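Local coordinates for protein CRISPR system Cmr subunit Cmr6 (Pyrococcus furiosus, PDB 4W8V) that serves as an RNA-binding RAMP subunit of the type III-B CRISPR Cmr complex, which it caps together with Cmr1 in defence against invading nucleic acids, at residues 81-86 with 94-99; 203-208 with 220-225. One frame throughout, in Å; residues are numbered along the deposited sequence.

Interaction 1. Residues 81-86 with 94-99; sequences AKTVQD and KEILSN
Val84 and Leu97 make the main apolar contact, two branched side chains meeting methyl to methyl at about a right angle. CD1 of Leu97 lies 3.9 Å from CG1 of Val84, while CD2 of Leu97 lies 4.1 Å from CG2 of Val84, so each branch has its own partner. The chi1 of Leu97 (-50°) sets CG beside the backbone N and anti to the carbonyl carbon, and the fork then reaches across to the valine. A second, more exposed touch joins CG2 of Thr83 to CG2 of Ile96 at 4.1 Å. Threonine suits this place because its methyl faces the neighbouring segment while OG1 turns back to hydrogen-bond the carbonyl O of Lys79, one turn earlier.

The contact joins two successive helices, 77-90 and the short 93-96, through a tight connection; Leu97 is the first residue after helix 93-96 to leave helical phi/psi, and its CB points toward helix 77-90. Val84 also packs on Tyr64 and Leu67 of helix 52-68, and Leu97 on Ile126 of helix 122-133.

No hydrogen bond spans the two segments. Two lysines find carboxylates on their own side of the contact or beyond it. On helix 77-90, Lys82 NZ meets the syn lone pair of Asp86 OD2 at 3.0 Å, an i to i+4 salt bridge along the helix surface. Lys94 sends its ammonium to Asp127 of helix 122-133.

Interaction 2. Residues 203-208 with 220-225; sequences FLVAVG and SLVKLA
Val222 projects from its helix onto segment 203-208 of strand 202-209, where it fits between Val205 and Val207. Its CB stays short of both, 5.1 Å from CG1 of Val205 and 4.9 Å from CG1 of Val207, and the two methyls close the gap. With chi1 at 161°, CG1 lies roughly anti to the backbone N and continues to CG1 of Val205, which it meets at 3.8 Å. The other branch, CG2, ends 4.1 Å from CG1 of Val207. In both pairs the side chains point at one another and overlap alongside rather than end to end.

Val205 and Val207 are two residues apart on an extended chain, so both point to the helix side of the sheet, whereas the intervening Ala206 points away. Their backbones bond to Gly17 and Ile15 of strand 13-21, which hold this strand in the sheet. The four-stranded antiparallel sheet has the order 2-3-1-4 of a ferredoxin-like (RRM-like) fold, the core of RAMP proteins. Strand 202-209 is its third strand and helix 212-228 its second helix.

Beta-branched valine serves well here: it is compact and offers two methyls to separate neighbours. Val222 is further enclosed by Ile55 and Thr59 of helix 52-68 and by Phe144 of strand 143-149. At the helix flank, Lys223 turns its ammonium to Glu244 in a salt bridge.

In the fold
Interactions 1 and 2 do not touch: their centres are 24 Å apart and their nearest atoms about 12 Å. Helix 52-68 runs between them, packing on Val222 of interaction 2 with its first half and on Val84 of interaction 1 near its end. Interaction 2 lies in the buried core, its centre about 9 Å from the centre of the chain, where helix meets sheet. Interaction 1, its centre about 19 Å from the centre of the chain, belongs to a peripheral helical region. Both fall within the RAMP superfamily region of this C-terminal portion of Cmr6, the first joining neighbouring helices and the second the ferredoxin-like sheet to its helical layer.

Interaction 1. Residues 81-86 with 94-99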
# COMPACT_ATOMS: atom_id res chain seq x y z
N ALA A 81 6.38 15.94 3.56
CA ALA A 81 5.63 14.71 3.33
C ALA A 81 4.21 14.86 3.84
O ALA A 81 3.26 14.40 3.20
CB ALA A 81 6.31 13.53 4.00
N LYS A 82 4.06 15.50 4.99
CA LYS A 82 2.76 15.70 5.59
C LYS A 82 1.94 16.63 4.70
O LYS A 82 0.73 16.44 4.52
CB LYS A 82 2.90 16.27 7.00
CG LYS A 82 1.56 16.41 7.72
CD LYS A 82 1.72 16.49 9.24
CE LYS A 82 0.37 16.30 9.93
NZ LYS A 82 -0.68 17.23 9.42
N THR A 83 2.61 17.61 4.11
CA THR A 83 1.97 18.53 3.19
C THR A 83 1.45 17.81 1.95
O THR A 83 0.31 18.02 1.56
CB THR A 83 2.95 19.63 2.74
OG1 THR A 83 3.31 20.42 3.87
CG2 THR A 83 2.31 20.52 1.69
N VAL A 84 2.27 16.97 1.34
CA VAL A 84 1.86 16.26 0.13
C VAL A 84 0.71 15.30 0.45
O VAL A 84 -0.26 15.20 -0.30
CB VAL A 84 3.04 15.47 -0.50
CG1 VAL A 84 2.57 14.70 -1.74
CG2 VAL A 84 4.18 16.42 -0.88
N GLN A 85 0.82 14.61 1.58
CA GLN A 85 -0.17 13.63 2.00
C GLN A 85 -1.52 14.31 2.24
O GLN A 85 -2.54 13.92 1.66
CB GLN A 85 0.34 12.89 3.26
CG GLN A 85 -0.64 11.99 3.98
CD GLN A 85 -0.29 11.84 5.46
OE1 GLN A 85 -0.54 12.74 6.26
NE2 GLN A 85 0.30 10.71 5.82
N ASP A 86 -1.51 15.37 3.06
CA ASP A 86 -2.74 16.11 3.36
C ASP A 86 -3.36 16.70 2.11
O ASP A 86 -4.58 16.76 1.99
CB ASP A 86 -2.47 17.24 4.37
CG ASP A 86 -2.27 16.72 5.78
OD1 ASP A 86 -2.47 15.51 6.00
OD2 ASP A 86 -1.91 17.53 6.67
N LYS A 94 -3.39 19.44 -6.97
CA LYS A 94 -2.97 20.26 -8.10
C LYS A 94 -2.55 21.66 -7.66
O LYS A 94 -1.49 22.15 -8.04
CB LYS A 94 -4.11 20.35 -9.13
CG LYS A 94 -3.64 20.59 -10.54
CD LYS A 94 -2.75 19.46 -11.02
CE LYS A 94 -2.20 19.74 -12.40
NZ LYS A 94 -3.28 19.92 -13.41
N GLU A 95 -3.38 22.29 -6.84
CA GLU A 95 -3.13 23.63 -6.34
C GLU A 95 -1.90 23.70 -5.45
O GLU A 95 -1.02 24.54 -5.65
CB GLU A 95 -4.36 24.14 -5.57
N ILE A 96 -1.83 22.81 -4.46
CA ILE A 96 -0.78 22.86 -3.45
C ILE A 96 0.59 22.46 -3.99
O ILE A 96 1.62 22.99 -3.56
CB ILE A 96 -1.13 21.96 -2.24
CG1 ILE A 96 -2.56 22.27 -1.76
CG2 ILE A 96 -0.13 22.16 -1.11
CD1 ILE A 96 -2.91 21.67 -0.42
N LEU A 97 0.62 21.53 -4.94
CA LEU A 97 1.90 21.06 -5.47
C LEU A 97 2.22 21.67 -6.83
O LEU A 97 2.96 21.08 -7.63
CB LEU A 97 1.91 19.54 -5.58
CG LEU A 97 1.48 18.78 -4.33
CD1 LEU A 97 1.70 17.31 -4.55
CD2 LEU A 97 2.25 19.27 -3.11
N SER A 98 1.67 22.85 -7.09
CA SER A 98 1.84 23.53 -8.37
C SER A 98 3.32 23.72 -8.72
O SER A 98 3.74 23.47 -9.85
CB SER A 98 1.13 24.88 -8.35
OG SER A 98 1.57 25.67 -7.26
N ASN A 99 4.10 24.14 -7.73
CA ASN A 99 5.49 24.51 -7.94
C ASN A 99 6.46 23.35 -7.71
O ASN A 99 7.64 23.56 -7.44
CB ASN A 99 5.85 25.68 -7.02
CG ASN A 99 4.81 26.78 -7.05
OD1 ASN A 99 4.11 26.97 -8.05
ND2 ASN A 99 4.69 27.50 -5.94

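Interaction 2. Residues 203-208 with 220-225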
# COMPACT_ATOMS: atom_id res chain seq x y z
N PHE A 203 0.08 -15.03 -3.16
CA PHE A 203 -1.07 -14.15 -3.24
C PHE A 203 -1.26 -13.68 -4.67
O PHE A 203 -0.30 -13.44 -5.39
CB PHE A 203 -0.91 -12.92 -2.31
CG PHE A 203 -1.10 -13.23 -0.86
CD1 PHE A 203 -0.12 -13.88 -0.14
CD2 PHE A 203 -2.27 -12.87 -0.21
CE1 PHE A 203 -0.31 -14.19 1.19
CE2 PHE A 203 -2.47 -13.17 1.12
CZ PHE A 203 -1.50 -13.82 1.83
N LEU A 204 -2.52 -13.54 -5.08
CA LEU A 204 -2.84 -12.84 -6.31
C LEU A 204 -3.07 -11.35 -6.02
O LEU A 204 -3.82 -11.00 -5.12
CB LEU A 204 -4.07 -13.45 -6.97
CG LEU A 204 -4.32 -13.03 -8.42
CD1 LEU A 204 -3.37 -13.77 -9.34
CD2 LEU A 204 -5.75 -13.33 -8.78
N VAL A 205 -2.45 -10.49 -6.81
CA VAL A 205 -2.49 -9.05 -6.62
C VAL A 205 -2.92 -8.39 -7.91
O VAL A 205 -2.37 -8.70 -8.98
CB VAL A 205 -1.12 -8.50 -6.20
CG1 VAL A 205 -1.14 -6.98 -6.14
CG2 VAL A 205 -0.67 -9.11 -4.86
N ALA A 206 -3.90 -7.49 -7.85
CA ALA A 206 -4.45 -6.93 -9.07
C ALA A 206 -5.02 -5.53 -8.91
O ALA A 206 -5.49 -5.16 -7.85
CB ALA A 206 -5.54 -7.85 -9.61
N VAL A 207 -5.01 -4.78 -10.01
CA VAL A 207 -5.68 -3.50 -10.08
C VAL A 207 -6.46 -3.43 -11.40
O VAL A 207 -6.11 -4.10 -12.34
CB VAL A 207 -4.68 -2.31 -10.00
CG1 VAL A 207 -3.93 -2.34 -8.67
CG2 VAL A 207 -3.72 -2.31 -11.17
N GLY A 208 -7.52 -2.63 -11.44
CA GLY A 208 -8.36 -2.55 -12.62
C GLY A 208 -8.80 -1.15 -12.99
O GLY A 208 -8.87 -0.26 -12.15
N SER A 220 2.43 -0.94 -11.23
CA SER A 220 3.87 -0.82 -11.06
C SER A 220 4.17 -0.16 -9.72
O SER A 220 5.13 -0.52 -9.04
CB SER A 220 4.48 -0.03 -12.21
OG SER A 220 4.59 -0.84 -13.36
N LEU A 221 3.34 0.80 -9.34
CA LEU A 221 3.47 1.41 -8.04
C LEU A 221 3.16 0.39 -6.95
O LEU A 221 3.84 0.35 -5.93
CB LEU A 221 2.54 2.63 -7.94
CG LEU A 221 3.01 3.85 -8.75
CD1 LEU A 221 2.00 4.97 -8.64
CD2 LEU A 221 4.40 4.31 -8.28
N VAL A 222 2.17 -0.46 -7.17
CA VAL A 222 1.78 -1.45 -6.16
C VAL A 222 2.90 -2.46 -5.93
O VAL A 222 3.22 -2.81 -4.79
CB VAL A 222 0.48 -2.16 -6.60
CG1 VAL A 222 0.28 -3.47 -5.85
CG2 VAL A 222 -0.70 -1.23 -6.41
N LYS A 223 3.50 -2.91 -7.04
CA LYS A 223 4.70 -3.73 -7.01
C LYS A 223 5.76 -3.10 -6.15
O LYS A 223 6.32 -3.72 -5.25
CB LYS A 223 5.26 -3.92 -8.43
CG LYS A 223 4.97 -5.25 -9.09
CD LYS A 223 5.57 -5.32 -10.51
CE LYS A 223 7.07 -5.62 -10.48
NZ LYS A 223 7.35 -7.01 -10.03
N LEU A 224 6.08 -1.86 -6.50
CA LEU A 224 7.10 -1.09 -5.81
C LEU A 224 6.80 -1.03 -4.32
O LEU A 224 7.67 -1.27 -3.48
CB LEU A 224 7.18 0.31 -6.42
CG LEU A 224 8.27 1.29 -6.02
CD1 LEU A 224 9.64 0.62 -6.03
CD2 LEU A 224 8.22 2.46 -6.98
N ALA A 225 5.55 -0.75 -3.98
CA ALA A 225 5.16 -0.57 -2.59
C ALA A 225 5.18 -1.88 -1.78
O ALA A 225 5.54 -1.88 -0.60
CB ALA A 225 3.77 0.09 -2.53